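Local coordinates for D-alanine--D-alanine ligase (PDB 3TQT), which probably joins two D-alanines into D-alanyl-D-alanine at the expense of ATP, a step of peptidoglycan synthesis for the bacterial cell wall, at residues H6-C11 with Y97-V102; K85-L90 with L123-V128; R49-D54 with A73-I78. One frame throughout, in Å; residues are numbered along the deposited sequence.

Contact 1 (H6-C11 with Y97-V102); sequences HISVLC and YSADCV
Ile7 and Ser8 pair with Cys101 and Val102 where two parallel strands, 5-12 and 101-104, meet at the border of the Rossmann-like sheet in the N-terminal region of the ligase. Backbone bonds set the register. Ser8 N donates to Cys101 O at 3.0 Å, while the carbonyl His6 O is gripped twice: by Asp100 N at 2.7 Å and, longer and more bent, by Cys101 N at 3.2 Å (N-H...O 139°). Asp100 is the last loop residue before strand 101-104, and its carboxylate adds a third bond to His6: OD2 accepts from His6 N at 2.6 Å, nearly straight (172°), on its anti side. With CG beside its own backbone N (chi1 -66°), Asp100 can serve His6 through both N and OD2.

The apolar contacts fall on both faces of the sheet. Ile7 CD1 rests near Cys101 CB on one; on the other, Leu10 straddles Val102 CG1 with its two methyls. Near the start of strand 5-12, Ser98 CB of the preceding loop lies over one face of the His6 imidazole, 3.7 Å from the ring centroid, a CH-pi contact.

Ser8 OG bonds to Trp87 NE1 of strand 87-89, and also to a water, 2.6 Å from OG, that donates to Ser98 O.

Contact 2 (K85-L90 with L123-V128); sequences KPWQSL and LNLPYV
Three first torsions of one kind bring Trp87, Leu123 and Leu125 together: in each, CG stands beside the backbone N and opposite the carbonyl carbon, at -43° for Trp87, -67° for Leu123 and -66° for Leu125. Both leucines then continue extended, which carries their CD1 methyls out to Pro86 and the outer end of the indole's six-membered ring.

The contact is wholly apolar, with no hydrogen bond between 85-90 and 123-128. Leu125 CD1 meets the proline ring, 3.6 Å from Pro86 CG, and its CD2 lies only slightly farther from the same atom. That ring is itself layered on the indole: Pro86 CG stands 3.7 Å above the plane, over its centre. The leucine methyls come to the indole obliquely, Leu123 CD1 at 3.9 Å from Trp87 CZ3 and Leu125 CD1 at 4.0 Å from Trp87 CH2. Leu123 CD1 also reaches Pro86 CB, so the two methyls each touch both proline and tryptophan.

Asn124, between the leucines, has positive phi in a Schellman motif that ends helix 115-122. The chain leaving that helix then packs against the entry to strand 87-89, with Leu123 also on Ile78 of strand 74-78 and Leu125 on Val102 of strand 101-104; farther on, Pro126 and Val128 lie against helix 340-370.

Contact 3 (R49-D54 with A73-I78); sequences RWYLID and ARPITI
Arg74 O is held by Leu52 N at 2.6 Å, the shortest backbone bond between strands 50-53 and 74-78, and Tyr51 CA makes a CA-H...O contact to the same oxygen. Arg74 N returns a bond to Leu52 O, making Leu52 and Arg74 a hydrogen-bonded antiparallel pair, while Tyr51 and Pro75 form the neighbouring non-hydrogen-bonded one. Ile76 N reaches Trp50 O at 3.0 Å from above the carbonyl plane. The out-of-plane approach accompanies strongly turned strands, whose local directions differ by 117°. Beside this bond a water accepts from Trp50 N and donates to Ile76 O.

At the other end, the Arg74 side chain runs past Leu52 O and bends at chi3, bringing NH1 to Asp54 OD1 at 2.7 Å. This is a salt bridge whose hydrogen bond is weak: its N-H...O angle is 121°, and the guanidinium and carboxylate planes stand 76° apart. A second water accepts from both Asp54 N and Arg74 NH1.

Tyr51 and Pro75 share one face, CE1 and CG 3.9 Å apart, and Ala73 CB nestles between Tyr51 CB and Ile53 CG1, under helix 64-70. On the opposite face, Ile76 CG2 packs on Leu52 CB at 3.7 Å. Trp50 stacks on Phe80 of the second subunit, and Thr77 OG1 bonds to Ile78 O of that subunit, placing the Trp50 and Thr77 end of the pair at the dimer interface. Helices 56-61 and 64-70 follow one another in the chain between the two strands, so the arrangement is an antiparallel pair with a helical connection, part of the mixed N-terminal sheet.

All three contacts involve the N-terminal sheet, contact 2 by packing a loop on it, and are largely buried, but their chemistry follows their place in it. Contact 1 joins parallel strands at one border and contact 3 antiparallel strands in the other half, both through backbone bonds; contact 2 has none and is held by side-chain packing alone. Charged groups lie at the partly exposed ends of contacts 1 and 3. Strand 87-89 ties the set together: Trp87 O probably accepts from Tyr97 N of contact 1, while Gln88 O probably accepts from Thr77 N of contact 3, whose strand is its neighbour. Contacts 2 and 3 also touch the second subunit; contact 1 does not.

Contact 1 (H6-C11 with Y97-V102)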
loop_
_atom_site.group_PDB
_atom_site.type_symbol
_atom_site.label_atom_id
_atom_site.label_comp_id
_atom_site.label_asym_id
_atom_site.label_seq_id
_atom_site.Cartn_x
_atom_site.Cartn_y
_atom_site.Cartn_z
ATOM N N HIS A 6 24.502 1.996 -9.991
ATOM C CA HIS A 6 24.535 1.159 -8.791
ATOM C C HIS A 6 23.171 0.537 -8.560
ATOM O O HIS A 6 22.185 1.245 -8.399
ATOM C CB HIS A 6 24.903 1.984 -7.561
ATOM C CG HIS A 6 26.342 2.383 -7.510
ATOM N ND1 HIS A 6 27.309 1.592 -6.928
ATOM C CD2 HIS A 6 26.977 3.489 -7.960
ATOM C CE1 HIS A 6 28.482 2.194 -7.024
ATOM N NE2 HIS A 6 28.307 3.345 -7.649
ATOM N N ILE A 7 23.129 -0.789 -8.537
ATOM C CA ILE A 7 21.896 -1.503 -8.329
ATOM C C ILE A 7 22.010 -2.230 -6.993
ATOM O O ILE A 7 22.998 -2.927 -6.752
ATOM C CB ILE A 7 21.686 -2.541 -9.450
ATOM C CG1 ILE A 7 21.805 -1.862 -10.815
ATOM C CG2 ILE A 7 20.356 -3.259 -9.287
ATOM C CD1 ILE A 7 20.729 -0.818 -11.077
ATOM N N SER A 8 21.007 -2.053 -6.139
ATOM C CA SER A 8 20.914 -2.806 -4.888
ATOM C C SER A 8 19.815 -3.859 -4.986
ATOM O O SER A 8 18.659 -3.546 -5.270
ATOM C CB SER A 8 20.605 -1.869 -3.724
ATOM O OG SER A 8 21.767 -1.157 -3.343
ATOM N N VAL A 9 20.172 -5.112 -4.763
ATOM C CA VAL A 9 19.171 -6.170 -4.780
ATOM C C VAL A 9 18.828 -6.534 -3.343
ATOM O O VAL A 9 19.717 -6.869 -2.563
ATOM C CB VAL A 9 19.671 -7.389 -5.561
ATOM C CG1 VAL A 9 18.581 -8.484 -5.631
ATOM C CG2 VAL A 9 20.107 -6.960 -6.957
ATOM N N LEU A 10 17.550 -6.425 -2.983
ATOM C CA LEU A 10 17.113 -6.731 -1.619
ATOM C C LEU A 10 16.572 -8.137 -1.560
ATOM O O LEU A 10 15.722 -8.514 -2.369
ATOM C CB LEU A 10 16.019 -5.770 -1.157
ATOM C CG LEU A 10 16.408 -4.374 -0.667
ATOM C CD1 LEU A 10 17.574 -3.795 -1.450
ATOM C CD2 LEU A 10 15.191 -3.444 -0.706
ATOM N N CYS A 11 17.043 -8.916 -0.591
ATOM C CA CYS A 11 16.581 -10.293 -0.463
ATOM C C CYS A 11 16.530 -10.749 0.983
ATOM O O CYS A 11 17.041 -10.073 1.875
ATOM C CB CYS A 11 17.465 -11.243 -1.263
ATOM S SG CYS A 11 19.134 -11.444 -0.594
ATOM N N TYR A 97 26.728 4.060 1.033
ATOM C CA TYR A 97 26.808 3.330 -0.226
ATOM C C TYR A 97 25.727 3.800 -1.170
ATOM O O TYR A 97 24.577 4.001 -0.764
ATOM C CB TYR A 97 26.617 1.835 -0.015
ATOM C CG TYR A 97 27.618 1.173 0.900
ATOM C CD1 TYR A 97 28.622 0.362 0.390
ATOM C CD2 TYR A 97 27.536 1.332 2.273
ATOM C CE1 TYR A 97 29.527 -0.260 1.227
ATOM C CE2 TYR A 97 28.436 0.720 3.113
ATOM C CZ TYR A 97 29.428 -0.075 2.589
ATOM O OH TYR A 97 30.324 -0.684 3.437
ATOM N N SER A 98 26.109 3.934 -2.433
ATOM C CA SER A 98 25.233 4.436 -3.480
ATOM C C SER A 98 24.201 3.402 -3.881
ATOM O O SER A 98 24.448 2.205 -3.806
ATOM C CB SER A 98 26.064 4.758 -4.719
ATOM O OG SER A 98 26.926 5.839 -4.467
ATOM N N ALA A 99 23.052 3.886 -4.334
ATOM C CA ALA A 99 22.080 3.053 -5.014
ATOM C C ALA A 99 21.330 3.938 -5.999
ATOM O O ALA A 99 20.739 4.940 -5.619
ATOM C CB ALA A 99 21.126 2.407 -4.018
ATOM N N ASP A 100 21.386 3.579 -7.273
ATOM C CA ASP A 100 20.667 4.311 -8.309
ATOM C C ASP A 100 19.313 3.688 -8.563
ATOM O O ASP A 100 18.406 4.319 -9.105
ATOM C CB ASP A 100 21.478 4.294 -9.595
ATOM C CG ASP A 100 22.761 5.058 -9.453
ATOM O OD1 ASP A 100 22.693 6.183 -8.918
ATOM O OD2 ASP A 100 23.823 4.530 -9.849
ATOM N N CYS A 101 19.188 2.427 -8.181
ATOM C CA CYS A 101 17.932 1.722 -8.341
ATOM C C CYS A 101 17.944 0.488 -7.464
ATOM O O CYS A 101 18.975 -0.174 -7.305
ATOM C CB CYS A 101 17.685 1.355 -9.810
ATOM S SG CYS A 101 16.098 0.517 -10.124
ATOM N N VAL A 102 16.796 0.195 -6.870
ATOM C CA VAL A 102 16.684 -0.937 -5.966
ATOM C C VAL A 102 15.826 -2.009 -6.610
ATOM O O VAL A 102 14.824 -1.711 -7.252
ATOM C CB VAL A 102 16.084 -0.501 -4.615
ATOM C CG1 VAL A 102 15.812 -1.700 -3.736
ATOM C CG2 VAL A 102 17.017 0.502 -3.928
HETATM O O HOH W 1 23.342 0.043 -5.086
#

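Contact 2 (K85-L90 with L123-V128)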
loop_
_atom_site.group_PDB
_atom_site.type_symbol
_atom_site.label_atom_id
_atom_site.label_comp_id
_atom_site.label_asym_id
_atom_site.label_seq_id
_atom_site.Cartn_x
_atom_site.Cartn_y
_atom_site.Cartn_z
ATOM N N LYS A 85 23.007 8.063 -1.738
ATOM C CA LYS A 85 23.641 7.015 -0.946
ATOM C C LYS A 85 22.773 6.678 0.260
ATOM O O LYS A 85 23.009 7.160 1.360
ATOM C CB LYS A 85 25.027 7.455 -0.484
ATOM C CG LYS A 85 25.973 7.827 -1.615
ATOM C CD LYS A 85 27.415 7.846 -1.120
ATOM C CE LYS A 85 28.385 8.224 -2.228
ATOM N NZ LYS A 85 29.235 9.388 -1.844
ATOM N N PRO A 86 21.760 5.835 0.045
ATOM C CA PRO A 86 20.748 5.548 1.060
ATOM C C PRO A 86 21.214 4.584 2.144
ATOM O O PRO A 86 20.602 4.568 3.209
ATOM C CB PRO A 86 19.627 4.910 0.244
ATOM C CG PRO A 86 20.329 4.253 -0.893
ATOM C CD PRO A 86 21.469 5.164 -1.235
ATOM N N TRP A 87 22.258 3.799 1.878
ATOM C CA TRP A 87 22.705 2.780 2.818
ATOM C C TRP A 87 23.890 3.295 3.599
ATOM O O TRP A 87 24.835 3.846 3.019
ATOM C CB TRP A 87 23.138 1.508 2.091
ATOM C CG TRP A 87 22.252 1.084 0.978
ATOM C CD1 TRP A 87 22.642 0.688 -0.269
ATOM C CD2 TRP A 87 20.819 1.003 0.999
ATOM N NE1 TRP A 87 21.535 0.348 -1.023
ATOM C CE2 TRP A 87 20.407 0.543 -0.270
ATOM C CE3 TRP A 87 19.844 1.284 1.963
ATOM C CZ2 TRP A 87 19.070 0.358 -0.597
ATOM C CZ3 TRP A 87 18.511 1.078 1.640
ATOM C CH2 TRP A 87 18.137 0.626 0.371
ATOM N N GLN A 88 23.856 3.102 4.908
ATOM C CA GLN A 88 24.924 3.618 5.756
ATOM C C GLN A 88 25.444 2.519 6.643
ATOM O O GLN A 88 24.677 1.879 7.342
ATOM C CB GLN A 88 24.412 4.761 6.626
ATOM C CG GLN A 88 25.478 5.375 7.512
ATOM C CD GLN A 88 24.995 6.633 8.189
ATOM O OE1 GLN A 88 24.336 7.471 7.569
ATOM N NE2 GLN A 88 25.304 6.769 9.472
ATOM N N SER A 89 26.753 2.305 6.625
ATOM C CA SER A 89 27.350 1.248 7.431
ATOM C C SER A 89 27.237 1.579 8.917
ATOM O O SER A 89 27.295 2.745 9.302
ATOM C CB SER A 89 28.817 1.054 7.044
ATOM O OG SER A 89 29.529 2.272 7.146
ATOM N N LEU A 90 27.082 0.550 9.745
ATOM C CA LEU A 90 26.912 0.732 11.189
ATOM C C LEU A 90 28.227 0.753 11.981
ATOM O O LEU A 90 29.190 0.069 11.637
ATOM C CB LEU A 90 25.968 -0.334 11.752
ATOM C CG LEU A 90 24.500 -0.078 11.415
ATOM C CD1 LEU A 90 23.614 -1.166 11.988
ATOM C CD2 LEU A 90 24.085 1.279 11.956
ATOM N N LEU A 123 12.749 6.918 0.985
ATOM C CA LEU A 123 14.145 7.189 0.636
ATOM C C LEU A 123 14.258 7.841 -0.737
ATOM O O LEU A 123 15.358 8.171 -1.184
ATOM C CB LEU A 123 14.972 5.908 0.656
ATOM C CG LEU A 123 15.179 5.239 2.014
ATOM C CD1 LEU A 123 15.982 3.989 1.844
ATOM C CD2 LEU A 123 15.889 6.174 2.961
ATOM N N ASN A 124 13.122 8.018 -1.403
ATOM C CA ASN A 124 13.078 8.599 -2.740
ATOM C C ASN A 124 13.985 7.832 -3.682
ATOM O O ASN A 124 14.670 8.436 -4.496
ATOM C CB ASN A 124 13.502 10.085 -2.732
ATOM C CG ASN A 124 12.598 10.951 -1.874
ATOM O OD1 ASN A 124 13.069 11.776 -1.079
ATOM N ND2 ASN A 124 11.292 10.766 -2.024
ATOM N N LEU A 125 14.012 6.507 -3.558
ATOM C CA LEU A 125 14.839 5.694 -4.440
ATOM C C LEU A 125 14.021 5.087 -5.563
ATOM O O LEU A 125 12.905 4.635 -5.335
ATOM C CB LEU A 125 15.495 4.564 -3.668
ATOM C CG LEU A 125 16.526 4.962 -2.621
ATOM C CD1 LEU A 125 16.899 3.747 -1.795
ATOM C CD2 LEU A 125 17.756 5.577 -3.293
ATOM N N PRO A 126 14.577 5.061 -6.780
ATOM C CA PRO A 126 13.887 4.286 -7.816
ATOM C C PRO A 126 13.898 2.818 -7.412
ATOM O O PRO A 126 14.883 2.348 -6.841
ATOM C CB PRO A 126 14.752 4.505 -9.069
ATOM C CG PRO A 126 15.585 5.733 -8.762
ATOM C CD PRO A 126 15.805 5.703 -7.279
ATOM N N TYR A 127 12.816 2.097 -7.684
ATOM C CA TYR A 127 12.811 0.671 -7.404
ATOM C C TYR A 127 11.963 -0.102 -8.401
ATOM O O TYR A 127 10.981 0.415 -8.961
ATOM C CB TYR A 127 12.369 0.389 -5.966
ATOM C CG TYR A 127 10.972 0.840 -5.645
ATOM C CD1 TYR A 127 9.889 -0.031 -5.784
ATOM C CD2 TYR A 127 10.732 2.124 -5.179
ATOM C CE1 TYR A 127 8.617 0.370 -5.484
ATOM C CE2 TYR A 127 9.448 2.543 -4.877
ATOM C CZ TYR A 127 8.401 1.662 -5.023
ATOM O OH TYR A 127 7.137 2.086 -4.724
ATOM N N VAL A 128 12.343 -1.352 -8.606
ATOM C CA VAL A 128 11.675 -2.196 -9.577
ATOM C C VAL A 128 10.307 -2.670 -9.097
ATOM O O VAL A 128 10.116 -2.993 -7.916
ATOM C CB VAL A 128 12.543 -3.397 -9.921
ATOM C CG1 VAL A 128 11.740 -4.441 -10.722
ATOM C CG2 VAL A 128 13.783 -2.924 -10.675
#

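Contact 3 (R49-D54 with A73-I78)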
loop_
_atom_site.group_PDB
_atom_site.type_symbol
_atom_site.label_atom_id
_atom_site.label_comp_id
_atom_site.label_asym_id
_atom_site.label_seq_id
_atom_site.Cartn_x
_atom_site.Cartn_y
_atom_site.Cartn_z
ATOM N N ARG A 49 17.257 -7.570 10.502
ATOM C CA ARG A 49 18.497 -6.803 10.419
ATOM C C ARG A 49 18.991 -6.737 8.978
ATOM O O ARG A 49 18.906 -7.720 8.244
ATOM C CB ARG A 49 19.574 -7.423 11.305
ATOM C CG ARG A 49 19.340 -7.193 12.786
ATOM C CD ARG A 49 20.367 -7.932 13.637
ATOM N NE ARG A 49 20.155 -9.372 13.578
ATOM C CZ ARG A 49 20.709 -10.245 14.409
ATOM N NH1 ARG A 49 21.518 -9.825 15.375
ATOM N NH2 ARG A 49 20.449 -11.537 14.273
ATOM N N TRP A 50 19.511 -5.579 8.583
ATOM C CA TRP A 50 19.979 -5.383 7.216
ATOM C C TRP A 50 21.489 -5.438 7.108
ATOM O O TRP A 50 22.211 -4.881 7.937
ATOM C CB TRP A 50 19.527 -4.025 6.676
ATOM C CG TRP A 50 18.073 -3.905 6.412
ATOM C CD1 TRP A 50 17.057 -4.430 7.143
ATOM C CD2 TRP A 50 17.464 -3.199 5.319
ATOM N NE1 TRP A 50 15.847 -4.089 6.581
ATOM C CE2 TRP A 50 16.072 -3.339 5.460
ATOM C CE3 TRP A 50 17.969 -2.466 4.240
ATOM C CZ2 TRP A 50 15.166 -2.774 4.551
ATOM C CZ3 TRP A 50 17.074 -1.901 3.344
ATOM C CH2 TRP A 50 15.687 -2.061 3.504
ATOM N N TYR A 51 21.959 -6.085 6.050
ATOM C CA TYR A 51 23.377 -6.194 5.790
ATOM C C TYR A 51 23.616 -5.873 4.329
ATOM O O TYR A 51 22.792 -6.175 3.476
ATOM C CB TYR A 51 23.881 -7.596 6.096
ATOM C CG TYR A 51 23.613 -8.077 7.510
ATOM C CD1 TYR A 51 24.544 -7.876 8.521
ATOM C CD2 TYR A 51 22.434 -8.739 7.829
ATOM C CE1 TYR A 51 24.313 -8.316 9.806
ATOM C CE2 TYR A 51 22.198 -9.193 9.121
ATOM C CZ TYR A 51 23.142 -8.977 10.101
ATOM O OH TYR A 51 22.915 -9.407 11.385
ATOM N N LEU A 52 24.746 -5.245 4.038
ATOM C CA LEU A 52 25.092 -4.993 2.658
ATOM C C LEU A 52 26.277 -5.836 2.226
ATOM O O LEU A 52 27.294 -5.889 2.912
ATOM C CB LEU A 52 25.408 -3.516 2.445
ATOM C CG LEU A 52 25.635 -3.079 1.001
ATOM C CD1 LEU A 52 25.130 -1.637 0.833
ATOM C CD2 LEU A 52 27.086 -3.181 0.618
ATOM N N ILE A 53 26.138 -6.481 1.076
ATOM C CA ILE A 53 27.222 -7.242 0.470
ATOM C C ILE A 53 27.624 -6.536 -0.819
ATOM O O ILE A 53 26.839 -6.464 -1.757
ATOM C CB ILE A 53 26.738 -8.670 0.154
ATOM C CG1 ILE A 53 26.291 -9.359 1.443
ATOM C CG2 ILE A 53 27.812 -9.470 -0.555
ATOM C CD1 ILE A 53 25.284 -10.494 1.228
ATOM N N ASP A 54 28.841 -6.008 -0.887
ATOM C CA ASP A 54 29.193 -5.207 -2.060
ATOM C C ASP A 54 30.092 -5.953 -3.030
ATOM O O ASP A 54 30.603 -5.379 -3.997
ATOM C CB ASP A 54 29.792 -3.853 -1.665
ATOM C CG ASP A 54 31.204 -3.965 -1.156
ATOM O OD1 ASP A 54 31.622 -5.088 -0.800
ATOM O OD2 ASP A 54 31.896 -2.924 -1.111
ATOM N N ALA A 73 29.397 -9.499 4.975
ATOM C CA ALA A 73 28.135 -8.781 4.849
ATOM C C ALA A 73 28.049 -7.750 5.963
ATOM O O ALA A 73 27.969 -8.096 7.143
ATOM C CB ALA A 73 26.956 -9.738 4.916
ATOM N N ARG A 74 28.050 -6.482 5.576
ATOM C CA ARG A 74 28.194 -5.381 6.517
ATOM C C ARG A 74 26.846 -4.907 7.039
ATOM O O ARG A 74 25.956 -4.570 6.258
ATOM C CB ARG A 74 28.898 -4.202 5.837
ATOM C CG ARG A 74 30.182 -4.543 5.074
ATOM C CD ARG A 74 30.409 -3.537 3.939
ATOM N NE ARG A 74 31.817 -3.209 3.710
ATOM C CZ ARG A 74 32.524 -3.617 2.659
ATOM N NH1 ARG A 74 31.960 -4.374 1.732
ATOM N NH2 ARG A 74 33.795 -3.264 2.530
ATOM N N PRO A 75 26.698 -4.869 8.369
ATOM C CA PRO A 75 25.504 -4.293 8.991
ATOM C C PRO A 75 25.278 -2.862 8.505
ATOM O O PRO A 75 26.189 -2.037 8.519
ATOM C CB PRO A 75 25.852 -4.305 10.485
ATOM C CG PRO A 75 26.819 -5.424 10.626
ATOM C CD PRO A 75 27.637 -5.412 9.367
ATOM N N ILE A 76 24.070 -2.573 8.045
ATOM C CA ILE A 76 23.780 -1.233 7.575
ATOM C C ILE A 76 22.473 -0.732 8.136
ATOM O O ILE A 76 21.618 -1.503 8.585
ATOM C CB ILE A 76 23.692 -1.157 6.046
ATOM C CG1 ILE A 76 22.710 -2.214 5.513
ATOM C CG2 ILE A 76 25.082 -1.275 5.412
ATOM C CD1 ILE A 76 22.106 -1.842 4.153
ATOM N N THR A 77 22.331 0.581 8.122
ATOM C CA THR A 77 21.020 1.162 8.260
ATOM C C THR A 77 20.826 2.091 7.075
ATOM O O THR A 77 21.542 1.988 6.088
ATOM C CB THR A 77 20.830 1.868 9.595
ATOM O OG1 THR A 77 19.477 2.329 9.679
ATOM C CG2 THR A 77 21.800 3.039 9.741
ATOM N N ILE A 78 19.848 2.976 7.146
ATOM C CA ILE A 78 19.557 3.813 6.003
ATOM C C ILE A 78 19.844 5.267 6.336
ATOM O O ILE A 78 19.887 5.655 7.494
ATOM C CB ILE A 78 18.103 3.630 5.496
ATOM C CG1 ILE A 78 17.107 4.002 6.582
ATOM C CG2 ILE A 78 17.874 2.201 5.026
ATOM C CD1 ILE A 78 15.678 3.763 6.183
HETATM O O HOH W 2 20.682 -3.534 10.422
HETATM O O HOH W 3 29.998 -5.892 2.003
#